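Local coordinates for protein 7,8-dihydro-6-hydroxymethylpterin pyrophosphokinase-dihydropteroate synthase (Plasmodium falciparum, PDB 6JWV) that probably catalyses two steps of folate biosynthesis, pyrophosphorylation of 6-hydroxymethyl-7,8-dihydropterin by ATP and condensation of the product with 4-aminobenzoate to give 7,8-dihydropteroate, at residues 602-607 with 680-685; 59-64 with 161-166; 482-487 with 503-508. The protein carries 1 engineered substitution. All coordinates share one frame; numbering follows the deposited sequence.

The three contacts fall in the two catalytic parts of the chain. Contact 2 lines the pterin pocket of the pyrophosphokinase part, where PH2 is bound. The side chain of Phe-163 is about 6 Å from a bound magnesium ion, and that of Tyr-61 about 7 Å from ATP. Contacts 1 and 3 belong to the TIM barrel of the synthase part. They do not touch, with nearest atoms about 7 Å apart, but both reach the same ligand, the pterin-sulfathiazole adduct XTZ. The centre of contact 2 is about 32 Å from that of contact 1 and about 39 Å from that of contact 3. Contacts 2 and 3 lie on opposite sides of the chain's centre.

Contact 1. Residues 602-607 with 680-685; sequences LFIGYS and KKVDLI. With XTZ (4-{[(2-amino-4-oxo-3,4,7,8-tetrahydropteridin-6-yl)methyl]amino}-N-(1,3-thiazol-2-yl)benzenesulfonamide), chain C.
Phe-603 and Leu-684 are paired on the neighbouring parallel strands 603-604 and 684-687. These are the last two strands of the TIM barrel of the synthase part. Helix 662-680 joins them in a beta-alpha-beta crossover. Leu-684 bonds to the residues before and after Phe-603. Its N donates to Leu-602 O at 2.8 Å, and its O accepts from Ile-604 N at 2.9 Å.

Phe-603 and Leu-684 point into the barrel, where both also touch Val-392 of strand 390-396. With CG trans to its own N (chi1 -173°), the Phe-603 ring lies beside its own carbonyl carbon, and its CD2 meets Leu-684 CB at 3.8 Å in an oblique approach. On its other flank, Phe-603 CE1 lies 3.4 Å from N1 of the bound XTZ, again obliquely. The ring therefore packs against both the neighbouring strand and the pterin end of the ligand. Gly-605 brings bare backbone beside the ligand.

Ile-604 and Ile-685 point the other way, to the helix side, and both touch Ser-677 of helix 662-680. Ile-604 CG1 touches two methyl groups. It meets Val-682 CG1 at 3.8 Å, with the two side chains crossing at about a right angle. It also meets Ile-685 CG2. That same CG2 lies at the edge of the Tyr-606 ring, close to its plane. The Tyr-606 hydroxyl ends beside Ile-685 CD1, with OH to CD1 at 3.6 Å. This ring also rests on Ile-673 and Ala-674 of the helix.

At the start of the pairing, Leu-602 CD2 packs on Val-682 CG2. The Asp-683 carboxylate is shared there. Its OD1 forms a salt bridge with Lys-386 and also accepts from Leu-602 N at 2.9 Å, on the anti side and 29° out of the carboxylate plane.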
loop_
_atom_site.group_PDB
_atom_site.type_symbol
_atom_site.label_atom_id
_atom_site.label_comp_id
_atom_site.label_asym_id
_atom_site.label_seq_id
_atom_site.Cartn_x
_atom_site.Cartn_y
_atom_site.Cartn_z
ATOM N N LEU A 602 -8.370 -14.585 6.300
ATOM C CA LEU A 602 -7.420 -14.225 7.329
ATOM C C LEU A 602 -8.046 -13.442 8.492
ATOM O O LEU A 602 -8.771 -12.466 8.286
ATOM C CB LEU A 602 -6.207 -13.507 6.725
ATOM C CG LEU A 602 -5.086 -13.041 7.668
ATOM C CD1 LEU A 602 -4.323 -14.197 8.303
ATOM C CD2 LEU A 602 -4.130 -12.117 6.941
ATOM N N PHE A 603 -7.741 -13.886 9.710
ATOM C CA PHE A 603 -8.248 -13.311 10.949
ATOM C C PHE A 603 -6.989 -12.968 11.746
ATOM O O PHE A 603 -6.107 -13.804 11.872
ATOM C CB PHE A 603 -9.070 -14.399 11.641
ATOM C CG PHE A 603 -9.821 -13.963 12.875
ATOM C CD1 PHE A 603 -9.160 -13.729 14.088
ATOM C CD2 PHE A 603 -11.210 -13.892 12.859
ATOM C CE1 PHE A 603 -9.867 -13.385 15.245
ATOM C CE2 PHE A 603 -11.921 -13.552 14.013
ATOM C CZ PHE A 603 -11.244 -13.294 15.208
ATOM N N ILE A 604 -6.858 -11.732 12.221
ATOM C CA ILE A 604 -5.712 -11.366 13.091
ATOM C C ILE A 604 -6.164 -10.538 14.300
ATOM O O ILE A 604 -7.087 -9.726 14.187
ATOM C CB ILE A 604 -4.550 -10.644 12.336
ATOM C CG1 ILE A 604 -4.948 -9.238 11.861
ATOM C CG2 ILE A 604 -4.024 -11.487 11.168
ATOM C CD1 ILE A 604 -3.769 -8.345 11.544
ATOM N N GLY A 605 -5.527 -10.764 15.443
ATOM C CA GLY A 605 -5.776 -9.990 16.640
ATOM C C GLY A 605 -4.493 -9.359 17.132
ATOM O O GLY A 605 -3.638 -10.045 17.681
ATOM N N TYR A 606 -4.348 -8.056 16.918
ATOM C CA TYR A 606 -3.159 -7.315 17.341
ATOM C C TYR A 606 -3.465 -6.451 18.558
ATOM O O TYR A 606 -2.542 -5.965 19.224
ATOM C CB TYR A 606 -2.643 -6.411 16.212
ATOM C CG TYR A 606 -3.707 -5.492 15.626
ATOM C CD1 TYR A 606 -4.106 -4.318 16.288
ATOM C CD2 TYR A 606 -4.328 -5.806 14.401
ATOM C CE1 TYR A 606 -5.104 -3.502 15.764
ATOM C CE2 TYR A 606 -5.309 -4.978 13.858
ATOM C CZ TYR A 606 -5.692 -3.828 14.540
ATOM O OH TYR A 606 -6.663 -3.028 13.994
ATOM N N SER A 607 -4.760 -6.273 18.836
ATOM C CA SER A 607 -5.257 -5.236 19.724
ATOM C C SER A 607 -4.681 -5.295 21.140
ATOM O O SER A 607 -4.880 -6.275 21.879
ATOM C CB SER A 607 -6.780 -5.274 19.761
ATOM O OG SER A 607 -7.319 -4.200 20.505
ATOM N N LYS A 680 -3.419 -4.527 3.190
ATOM C CA LYS A 680 -3.079 -5.916 2.962
ATOM C C LYS A 680 -4.319 -6.789 2.749
ATOM O O LYS A 680 -4.207 -7.973 2.417
ATOM C CB LYS A 680 -2.199 -6.440 4.082
ATOM C CG LYS A 680 -0.827 -5.797 4.086
ATOM C CD LYS A 680 0.074 -6.388 3.015
ATOM C CE LYS A 680 1.263 -5.497 2.720
ATOM N NZ LYS A 680 2.171 -6.240 1.808
ATOM N N LYS A 681 -5.493 -6.179 2.915
ATOM C CA LYS A 681 -6.796 -6.814 2.680
ATOM C C LYS A 681 -7.046 -7.971 3.625
ATOM O O LYS A 681 -7.633 -8.968 3.232
ATOM C CB LYS A 681 -6.961 -7.287 1.222
ATOM C CG LYS A 681 -6.651 -6.253 0.168
ATOM C CD LYS A 681 -6.881 -6.829 -1.214
ATOM C CE LYS A 681 -6.558 -5.804 -2.292
ATOM N NZ LYS A 681 -7.299 -4.544 -2.018
ATOM N N VAL A 682 -6.583 -7.838 4.860
ATOM C CA VAL A 682 -6.868 -8.787 5.927
ATOM C C VAL A 682 -8.390 -8.880 6.024
ATOM O O VAL A 682 -9.073 -7.860 6.037
ATOM C CB VAL A 682 -6.245 -8.313 7.269
ATOM C CG1 VAL A 682 -6.618 -9.238 8.417
ATOM C CG2 VAL A 682 -4.734 -8.240 7.150
ATOM N N ASP A 683 -8.928 -10.090 6.077
ATOM C CA ASP A 683 -10.380 -10.244 6.060
ATOM C C ASP A 683 -11.059 -9.841 7.373
ATOM O O ASP A 683 -12.053 -9.124 7.354
ATOM C CB ASP A 683 -10.758 -11.637 5.558
ATOM C CG ASP A 683 -10.065 -11.959 4.231
ATOM O OD1 ASP A 683 -8.926 -12.509 4.289
ATOM O OD2 ASP A 683 -10.606 -11.589 3.136
ATOM N N LEU A 684 -10.508 -10.273 8.508
ATOM C CA LEU A 684 -11.054 -9.911 9.834
ATOM C C LEU A 684 -9.970 -9.442 10.786
ATOM O O LEU A 684 -8.927 -10.096 10.928
ATOM C CB LEU A 684 -11.859 -11.070 10.453
ATOM C CG LEU A 684 -13.064 -11.610 9.658
ATOM C CD1 LEU A 684 -12.652 -12.842 8.863
ATOM C CD2 LEU A 684 -14.246 -11.944 10.551
ATOM N N ILE A 685 -10.210 -8.297 11.417
ATOM C CA ILE A 685 -9.342 -7.786 12.503
ATOM C C ILE A 685 -10.097 -7.780 13.823
ATOM O O ILE A 685 -11.251 -7.375 13.882
ATOM C CB ILE A 685 -8.699 -6.412 12.195
ATOM C CG1 ILE A 685 -9.765 -5.356 11.791
ATOM C CG2 ILE A 685 -7.588 -6.585 11.155
ATOM C CD1 ILE A 685 -9.235 -3.942 11.724
HETATM O O3 XTZ C . -4.855 -13.004 18.482
HETATM C C16 XTZ C . -5.883 -13.636 18.801
HETATM N N2 XTZ C . -6.558 -14.341 17.882
HETATM C C3 XTZ C . -6.390 -13.635 20.198
HETATM N N4 XTZ C . -5.785 -12.971 21.216
HETATM C C4 XTZ C . -6.314 -13.020 22.476
HETATM C C15 XTZ C . -7.570 -13.794 22.804
HETATM N N8 XTZ C . -8.158 -14.481 21.661
HETATM C C2 XTZ C . -7.636 -14.422 20.435
HETATM N N3 XTZ C . -8.220 -15.081 19.397
HETATM C C1 XTZ C . -7.675 -15.036 18.159
HETATM N N1 XTZ C . -8.263 -15.702 17.146
HETATM C C5 XTZ C . -5.668 -12.289 23.629
HETATM N N5 XTZ C . -4.445 -12.960 24.074
HETATM C C6 XTZ C . -3.255 -12.302 24.248
HETATM C C14 XTZ C . -3.267 -11.040 24.859
HETATM C C13 XTZ C . -2.080 -10.354 25.038
HETATM C C9 XTZ C . -0.856 -10.888 24.623
HETATM C C8 XTZ C . -0.827 -12.161 24.017
HETATM C C7 XTZ C . -2.026 -12.866 23.834
HETATM S S1 XTZ C . 0.475 -10.021 24.887
HETATM O O1 XTZ C . 0.534 -8.818 24.135
HETATM O O2 XTZ C . 1.622 -10.796 24.487
HETATM N N6 XTZ C . 0.526 -9.614 26.459
HETATM C C10 XTZ C . -0.154 -8.589 27.077
HETATM S S2 XTZ C . 0.303 -7.919 28.610
HETATM C C12 XTZ C . -1.016 -6.786 28.616
HETATM C C11 XTZ C . -1.739 -6.998 27.435
HETATM N N7 XTZ C . -1.269 -7.981 26.593
#

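Contact 2. Residues 59-64 with 161-166. With PH2 (2-amino-6-hydroxymethyl-7,8-dihydro-3H-pteridin-4-one), chain D.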
loop_
_atom_site.group_PDB
_atom_site.type_symbol
_atom_site.label_atom_id
_atom_site.label_comp_id
_atom_site.label_asym_id
_atom_site.label_seq_id
_atom_site.Cartn_x
_atom_site.Cartn_y
_atom_site.Cartn_z
ATOM N N PRO A 59 -20.439 -17.618 -16.348
ATOM C CA PRO A 59 -21.054 -18.709 -17.128
ATOM C C PRO A 59 -20.197 -19.186 -18.286
ATOM O O PRO A 59 -19.586 -18.370 -18.989
ATOM C CB PRO A 59 -22.337 -18.075 -17.653
ATOM C CG PRO A 59 -22.715 -17.122 -16.578
ATOM C CD PRO A 59 -21.410 -16.526 -16.125
ATOM N N GLU A 60 -20.146 -20.503 -18.463
ATOM C CA GLU A 60 -19.338 -21.104 -19.512
ATOM C C GLU A 60 -20.179 -22.070 -20.343
ATOM O O GLU A 60 -19.944 -23.292 -20.357
ATOM C CB GLU A 60 -18.083 -21.770 -18.929
ATOM C CG GLU A 60 -17.018 -20.790 -18.464
ATOM C CD GLU A 60 -15.764 -21.486 -17.963
ATOM O OE1 GLU A 60 -15.781 -22.009 -16.817
ATOM O OE2 GLU A 60 -14.756 -21.495 -18.720
ATOM N N TYR A 61 -21.168 -21.497 -21.029
ATOM C CA TYR A 61 -21.997 -22.227 -21.995
ATOM C C TYR A 61 -21.235 -22.549 -23.286
ATOM O O TYR A 61 -21.413 -23.630 -23.855
ATOM C CB TYR A 61 -23.283 -21.459 -22.309
ATOM C CG TYR A 61 -24.198 -21.254 -21.120
ATOM C CD1 TYR A 61 -24.969 -22.311 -20.613
ATOM C CD2 TYR A 61 -24.307 -19.999 -20.507
ATOM C CE1 TYR A 61 -25.816 -22.127 -19.520
ATOM C CE2 TYR A 61 -25.150 -19.801 -19.412
ATOM C CZ TYR A 61 -25.898 -20.868 -18.921
ATOM O OH TYR A 61 -26.734 -20.682 -17.844
ATOM N N ILE A 62 -20.391 -21.617 -23.740
ATOM C CA ILE A 62 -19.574 -21.832 -24.944
ATOM C C ILE A 62 -18.089 -21.979 -24.609
ATOM O O ILE A 62 -17.450 -21.063 -24.083
ATOM C CB ILE A 62 -19.842 -20.779 -26.070
ATOM C CG1 ILE A 62 -21.233 -20.978 -26.686
ATOM C CG2 ILE A 62 -18.828 -20.871 -27.205
ATOM C CD1 ILE A 62 -22.295 -20.034 -26.159
ATOM N N VAL A 63 -17.580 -23.168 -24.921
ATOM C CA VAL A 63 -16.180 -23.561 -24.778
ATOM C C VAL A 63 -15.565 -23.557 -26.189
ATOM O O VAL A 63 -16.220 -23.986 -27.136
ATOM C CB VAL A 63 -16.112 -24.964 -24.131
ATOM C CG1 VAL A 63 -14.721 -25.568 -24.237
ATOM C CG2 VAL A 63 -16.590 -24.907 -22.682
ATOM N N LEU A 64 -14.315 -23.099 -26.321
ATOM C CA LEU A 64 -13.668 -22.809 -27.632
ATOM C C LEU A 64 -14.344 -21.598 -28.315
ATOM O O LEU A 64 -15.303 -21.756 -29.080
ATOM C CB LEU A 64 -13.644 -24.032 -28.587
ATOM C CG LEU A 64 -13.244 -25.447 -28.145
ATOM C CD1 LEU A 64 -14.199 -26.487 -28.725
ATOM C CD2 LEU A 64 -11.799 -25.745 -28.529
ATOM N N SER A 161 -26.973 -14.321 -15.305
ATOM C CA SER A 161 -26.702 -14.632 -13.888
ATOM C C SER A 161 -25.466 -15.515 -13.658
ATOM O O SER A 161 -25.274 -16.505 -14.364
ATOM C CB SER A 161 -27.946 -15.271 -13.256
ATOM O OG SER A 161 -27.785 -15.473 -11.863
ATOM N N TYR A 162 -24.633 -15.117 -12.692
ATOM C CA TYR A 162 -23.433 -15.862 -12.261
ATOM C C TYR A 162 -23.720 -17.263 -11.710
ATOM O O TYR A 162 -24.797 -17.510 -11.152
ATOM C CB TYR A 162 -22.751 -15.115 -11.126
ATOM C CG TYR A 162 -21.848 -13.982 -11.504
ATOM C CD1 TYR A 162 -20.598 -14.223 -12.088
ATOM C CD2 TYR A 162 -22.211 -12.660 -11.209
ATOM C CE1 TYR A 162 -19.754 -13.172 -12.415
ATOM C CE2 TYR A 162 -21.372 -11.602 -11.528
ATOM C CZ TYR A 162 -20.150 -11.867 -12.130
ATOM O OH TYR A 162 -19.319 -10.825 -12.446
ATOM N N PHE A 163 -22.741 -18.160 -11.841
ATOM C CA PHE A 163 -22.783 -19.462 -11.171
ATOM C C PHE A 163 -22.042 -19.442 -9.836
ATOM O O PHE A 163 -21.053 -18.712 -9.653
ATOM C CB PHE A 163 -22.236 -20.574 -12.061
ATOM C CG PHE A 163 -23.126 -20.915 -13.216
ATOM C CD1 PHE A 163 -23.042 -20.203 -14.422
ATOM C CD2 PHE A 163 -24.068 -21.937 -13.104
ATOM C CE1 PHE A 163 -23.869 -20.515 -15.492
ATOM C CE2 PHE A 163 -24.907 -22.247 -14.167
ATOM C CZ PHE A 163 -24.800 -21.538 -15.362
ATOM N N TYR A 164 -22.559 -20.229 -8.903
ATOM C CA TYR A 164 -21.944 -20.394 -7.602
ATOM C C TYR A 164 -21.521 -21.829 -7.489
ATOM O O TYR A 164 -22.367 -22.713 -7.336
ATOM C CB TYR A 164 -22.866 -19.868 -6.477
ATOM C CG TYR A 164 -22.968 -18.378 -6.656
ATOM C CD1 TYR A 164 -23.927 -17.824 -7.534
ATOM C CD2 TYR A 164 -22.020 -17.520 -6.071
ATOM C CE1 TYR A 164 -23.974 -16.457 -7.774
ATOM C CE2 TYR A 164 -22.071 -16.149 -6.298
ATOM C CZ TYR A 164 -23.042 -15.624 -7.157
ATOM O OH TYR A 164 -23.093 -14.273 -7.401
ATOM N N ASN A 165 -20.207 -22.042 -7.635
ATOM C CA ASN A 165 -19.613 -23.380 -7.792
ATOM C C ASN A 165 -18.818 -23.870 -6.591
ATOM O O ASN A 165 -18.263 -23.073 -5.831
ATOM C CB ASN A 165 -18.717 -23.423 -9.033
ATOM C CG ASN A 165 -19.505 -23.584 -10.319
ATOM O OD1 ASN A 165 -19.425 -22.741 -11.219
ATOM N ND2 ASN A 165 -20.280 -24.665 -10.415
ATOM N N LEU A 166 -18.750 -25.194 -6.459
ATOM C CA LEU A 166 -18.087 -25.879 -5.348
ATOM C C LEU A 166 -17.793 -27.318 -5.739
ATOM O O LEU A 166 -18.658 -27.980 -6.323
ATOM C CB LEU A 166 -19.014 -25.864 -4.121
ATOM C CG LEU A 166 -18.732 -26.735 -2.891
ATOM C CD1 LEU A 166 -17.516 -26.240 -2.127
ATOM C CD2 LEU A 166 -19.956 -26.766 -1.993
HETATM N N1 PH2 D . -22.902 -25.111 -15.639
HETATM C C2 PH2 D . -23.483 -25.160 -16.876
HETATM C C3 PH2 D . -23.165 -24.129 -17.944
HETATM N N4 PH2 D . -22.202 -23.114 -17.507
HETATM N N5 PH2 D . -20.793 -22.129 -15.921
HETATM C C6 PH2 D . -20.237 -22.101 -14.683
HETATM N N6 PH2 D . -19.370 -21.114 -14.383
HETATM N N7 PH2 D . -20.524 -23.020 -13.744
HETATM C C8 PH2 D . -21.376 -24.034 -13.962
HETATM O O8 PH2 D . -21.593 -24.855 -13.052
HETATM C C9 PH2 D . -22.030 -24.141 -15.297
HETATM C C10 PH2 D . -21.668 -23.096 -16.282
HETATM C C11 PH2 D . -24.472 -26.254 -17.262
HETATM O O4 PH2 D . -24.834 -27.103 -16.161
#
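Asn-165 ND2 donates to O8 of the bound PH2 at 3.0 Å, in a nearly straight bond (167°). The same amide nitrogen also bonds Leu-22 O. Asn-165 OD1 accepts from N7 of the pterin, though the place of this oxygen is less sure. From the other segment, Glu-60 N donates to PH2 N5 at 3.1 Å. Both segments thus read the polar edge of the pterin in the pyrophosphokinase pocket.

Phe-163 lies with one face against the pterin. PH2 C10 sits 3.4 Å above its plane, offset toward the rim. The edge of Phe-163 is turned to Pro-59 and Tyr-61. Pro-59 CB comes in near the ring plane, 3.6 Å from Phe-163 CE1. Tyr-61 offers a face to that edge in an offset edge-to-face pair, with ring centroids 5.8 Å apart and planes at 63°. A face of Tyr-61 also looks toward PH2 N4.

Strand 163-172 runs between strands 16-24 and 46-57 of the antiparallel sheet. Residues 59-64 lie in the loop after strand 46-57, and Tyr-61 and Ile-62 rest on Met-147 of helix 129-148.

Contact 3. Residues 482-487 with 503-508. With XTZ (4-{[(2-amino-4-oxo-3,4,7,8-tetrahydropteridin-6-yl)methyl]amino}-N-(1,3-thiazol-2-yl)benzenesulfonamide), chain C.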
loop_
_atom_site.group_PDB
_atom_site.type_symbol
_atom_site.label_atom_id
_atom_site.label_comp_id
_atom_site.label_asym_id
_atom_site.label_seq_id
_atom_site.Cartn_x
_atom_site.Cartn_y
_atom_site.Cartn_z
ATOM N N ASP A 482 -14.890 -17.382 21.665
ATOM C CA ASP A 482 -13.489 -17.699 21.928
ATOM C C ASP A 482 -13.447 -18.762 23.027
ATOM O O ASP A 482 -13.537 -18.467 24.201
ATOM C CB ASP A 482 -12.770 -16.423 22.360
ATOM C CG ASP A 482 -11.268 -16.579 22.484
ATOM O OD1 ASP A 482 -10.743 -17.682 22.754
ATOM O OD2 ASP A 482 -10.577 -15.554 22.348
ATOM N N THR A 483 -13.332 -20.014 22.621
ATOM C CA THR A 483 -13.352 -21.142 23.547
ATOM C C THR A 483 -12.601 -22.310 22.973
ATOM O O THR A 483 -12.512 -22.443 21.746
ATOM C CB THR A 483 -14.779 -21.600 23.941
ATOM O OG1 THR A 483 -14.667 -22.722 24.822
ATOM C CG2 THR A 483 -15.634 -22.002 22.746
ATOM N N ILE A 484 -12.058 -23.140 23.865
ATOM C CA ILE A 484 -11.471 -24.450 23.474
ATOM C C ILE A 484 -12.189 -25.605 24.159
ATOM O O ILE A 484 -11.768 -26.757 24.038
ATOM C CB ILE A 484 -9.947 -24.543 23.731
ATOM C CG1 ILE A 484 -9.634 -24.471 25.237
ATOM C CG2 ILE A 484 -9.224 -23.482 22.916
ATOM C CD1 ILE A 484 -8.235 -24.883 25.626
ATOM N N ASN A 485 -13.261 -25.274 24.878
ATOM C CA ASN A 485 -13.988 -26.229 25.704
ATOM C C ASN A 485 -15.159 -26.719 24.901
ATOM O O ASN A 485 -16.086 -25.953 24.615
ATOM C CB ASN A 485 -14.479 -25.583 27.017
ATOM C CG ASN A 485 -14.855 -26.609 28.097
ATOM O OD1 ASN A 485 -14.832 -27.834 27.870
ATOM N ND2 ASN A 485 -15.206 -26.110 29.289
ATOM N N TYR A 486 -15.085 -27.994 24.525
ATOM C CA TYR A 486 -16.200 -28.752 23.976
ATOM C C TYR A 486 -17.519 -28.423 24.694
ATOM O O TYR A 486 -18.489 -28.032 24.039
ATOM C CB TYR A 486 -15.889 -30.250 24.064
ATOM C CG TYR A 486 -16.905 -31.169 23.410
ATOM C CD1 TYR A 486 -18.148 -31.427 24.007
ATOM C CD2 TYR A 486 -16.612 -31.814 22.208
ATOM C CE1 TYR A 486 -19.070 -32.280 23.409
ATOM C CE2 TYR A 486 -17.523 -32.681 21.615
ATOM C CZ TYR A 486 -18.747 -32.900 22.219
ATOM O OH TYR A 486 -19.647 -33.745 21.631
ATOM N N ASN A 487 -17.532 -28.545 26.025
ATOM C CA ASN A 487 -18.758 -28.400 26.811
ATOM C C ASN A 487 -19.439 -27.048 26.596
ATOM O O ASN A 487 -20.653 -26.992 26.382
ATOM C CB ASN A 487 -18.513 -28.677 28.307
ATOM C CG ASN A 487 -18.473 -30.170 28.642
ATOM O OD1 ASN A 487 -18.910 -31.013 27.861
ATOM N ND2 ASN A 487 -17.954 -30.497 29.819
ATOM N N ASP A 503 -11.183 -20.946 18.027
ATOM C CA ASP A 503 -10.387 -21.942 18.752
ATOM C C ASP A 503 -8.905 -21.586 18.676
ATOM O O ASP A 503 -8.256 -21.760 17.632
ATOM C CB ASP A 503 -10.636 -23.349 18.194
ATOM C CG ASP A 503 -10.116 -24.467 19.125
ATOM O OD1 ASP A 503 -8.936 -24.427 19.589
ATOM O OD2 ASP A 503 -10.900 -25.416 19.374
ATOM N N ILE A 504 -8.367 -21.106 19.792
ATOM C CA ILE A 504 -6.975 -20.668 19.832
ATOM C C ILE A 504 -5.948 -21.808 19.773
ATOM O O ILE A 504 -4.763 -21.554 19.569
ATOM C CB ILE A 504 -6.693 -19.685 20.998
ATOM C CG1 ILE A 504 -7.073 -20.297 22.358
ATOM C CG2 ILE A 504 -7.381 -18.343 20.741
ATOM C CD1 ILE A 504 -6.337 -19.695 23.536
ATOM N N SER A 505 -6.399 -23.056 19.926
ATOM C CA SER A 505 -5.522 -24.223 19.829
ATOM C C SER A 505 -5.624 -24.870 18.442
ATOM O O SER A 505 -4.983 -25.897 18.165
ATOM C CB SER A 505 -5.859 -25.233 20.922
ATOM O OG SER A 505 -7.010 -26.002 20.594
ATOM N N ALA A 506 -6.435 -24.249 17.583
ATOM C CA ALA A 506 -6.720 -24.733 16.235
ATOM C C ALA A 506 -7.299 -26.153 16.296
ATOM O O ALA A 506 -6.906 -27.055 15.547
ATOM C CB ALA A 506 -5.486 -24.625 15.325
ATOM N N CYS A 507 -8.238 -26.329 17.224
ATOM C CA CYS A 507 -8.919 -27.609 17.501
ATOM C C CYS A 507 -7.973 -28.779 17.831
ATOM O O CYS A 507 -8.358 -29.925 17.644
ATOM C CB CYS A 507 -9.917 -27.973 16.369
ATOM S SG CYS A 507 -11.026 -26.608 15.875
ATOM N N THR A 508 -6.749 -28.493 18.304
ATOM C CA THR A 508 -5.797 -29.531 18.755
ATOM C C THR A 508 -6.023 -29.909 20.219
ATOM O O THR A 508 -5.555 -30.970 20.670
ATOM C CB THR A 508 -4.305 -29.141 18.667
ATOM O OG1 THR A 508 -4.030 -28.015 19.518
ATOM C CG2 THR A 508 -3.870 -28.869 17.249
HETATM O O3 XTZ C . -4.855 -13.004 18.482
HETATM C C16 XTZ C . -5.883 -13.636 18.801
HETATM N N2 XTZ C . -6.558 -14.341 17.882
HETATM C C3 XTZ C . -6.390 -13.635 20.198
HETATM N N4 XTZ C . -5.785 -12.971 21.216
HETATM C C4 XTZ C . -6.314 -13.020 22.476
HETATM C C15 XTZ C . -7.570 -13.794 22.804
HETATM N N8 XTZ C . -8.158 -14.481 21.661
HETATM C C2 XTZ C . -7.636 -14.422 20.435
HETATM N N3 XTZ C . -8.220 -15.081 19.397
HETATM C C1 XTZ C . -7.675 -15.036 18.159
HETATM N N1 XTZ C . -8.263 -15.702 17.146
HETATM C C5 XTZ C . -5.668 -12.289 23.629
HETATM N N5 XTZ C . -4.445 -12.960 24.074
HETATM C C6 XTZ C . -3.255 -12.302 24.248
HETATM C C14 XTZ C . -3.267 -11.040 24.859
HETATM C C13 XTZ C . -2.080 -10.354 25.038
HETATM C C9 XTZ C . -0.856 -10.888 24.623
HETATM C C8 XTZ C . -0.827 -12.161 24.017
HETATM C C7 XTZ C . -2.026 -12.866 23.834
HETATM S S1 XTZ C . 0.475 -10.021 24.887
HETATM O O1 XTZ C . 0.534 -8.818 24.135
HETATM O O2 XTZ C . 1.622 -10.796 24.487
HETATM N N6 XTZ C . 0.526 -9.614 26.459
HETATM C C10 XTZ C . -0.154 -8.589 27.077
HETATM S S2 XTZ C . 0.303 -7.919 28.610
HETATM C C12 XTZ C . -1.016 -6.786 28.616
HETATM C C11 XTZ C . -1.739 -6.998 27.435
HETATM N N7 XTZ C . -1.269 -7.981 26.593
HETATM O O HOH W 1 -10.259 -20.407 22.079
#
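Ile-484 and Asp-503 form the close-packed part of this contact. Methyl CG2 of Ile-484 lies 3.5 Å from Asp-503 OD1 and 3.9 Å from Ile-504 CG1. It also comes near Ser-505 OG. CG2 is directed there because it lies trans to the carbonyl carbon of Ile-484, while CG1 (chi1 65°) takes the place between N and C.

The oxygen beside this methyl is firmly held. Asp-503 OD1 accepts from three donors in its own loop. Ser-505 OG comes at 2.7 Å on the syn side. Ser-505 N approaches nearly along the C-O axis and closes an Asx turn. Cys-507 N, at 3.1 Å, reaches the oxygen from above the carboxylate plane. Together the three donors satisfy the oxygen and hold the rotation of the carboxylate. The backbone there makes a type I turn from Asp-503 to Ala-506, closed by Ala-506 N to Asp-503 O.

The two segments follow the adjacent parallel strands 478-482 and 500-503 of the TIM barrel. They lie at its C-terminal mouth, where the pterin of XTZ is bound.

Toward the ligand the packing is looser. Asp-482 OD1 comes no nearer than 4.0 Å to Ile-504 CG2. A water joins the two segments here. It donates to Asp-482 OD1 at 2.8 Å and accepts from Ile-504 N. The other carboxylate oxygen, Asp-482 OD2, accepts from XTZ N8 at 2.7 Å (163°). Ile-504 CG2 lies by the pterin, 3.6 Å from XTZ N3.

At the far end the segments diverge. Thr-483 OG1 accepts from Asn-485 N in an ST turn and also bonds Glu-448. Asn-485 caps helix 486-494 through a weak bond from Asn-487 N to its OD1.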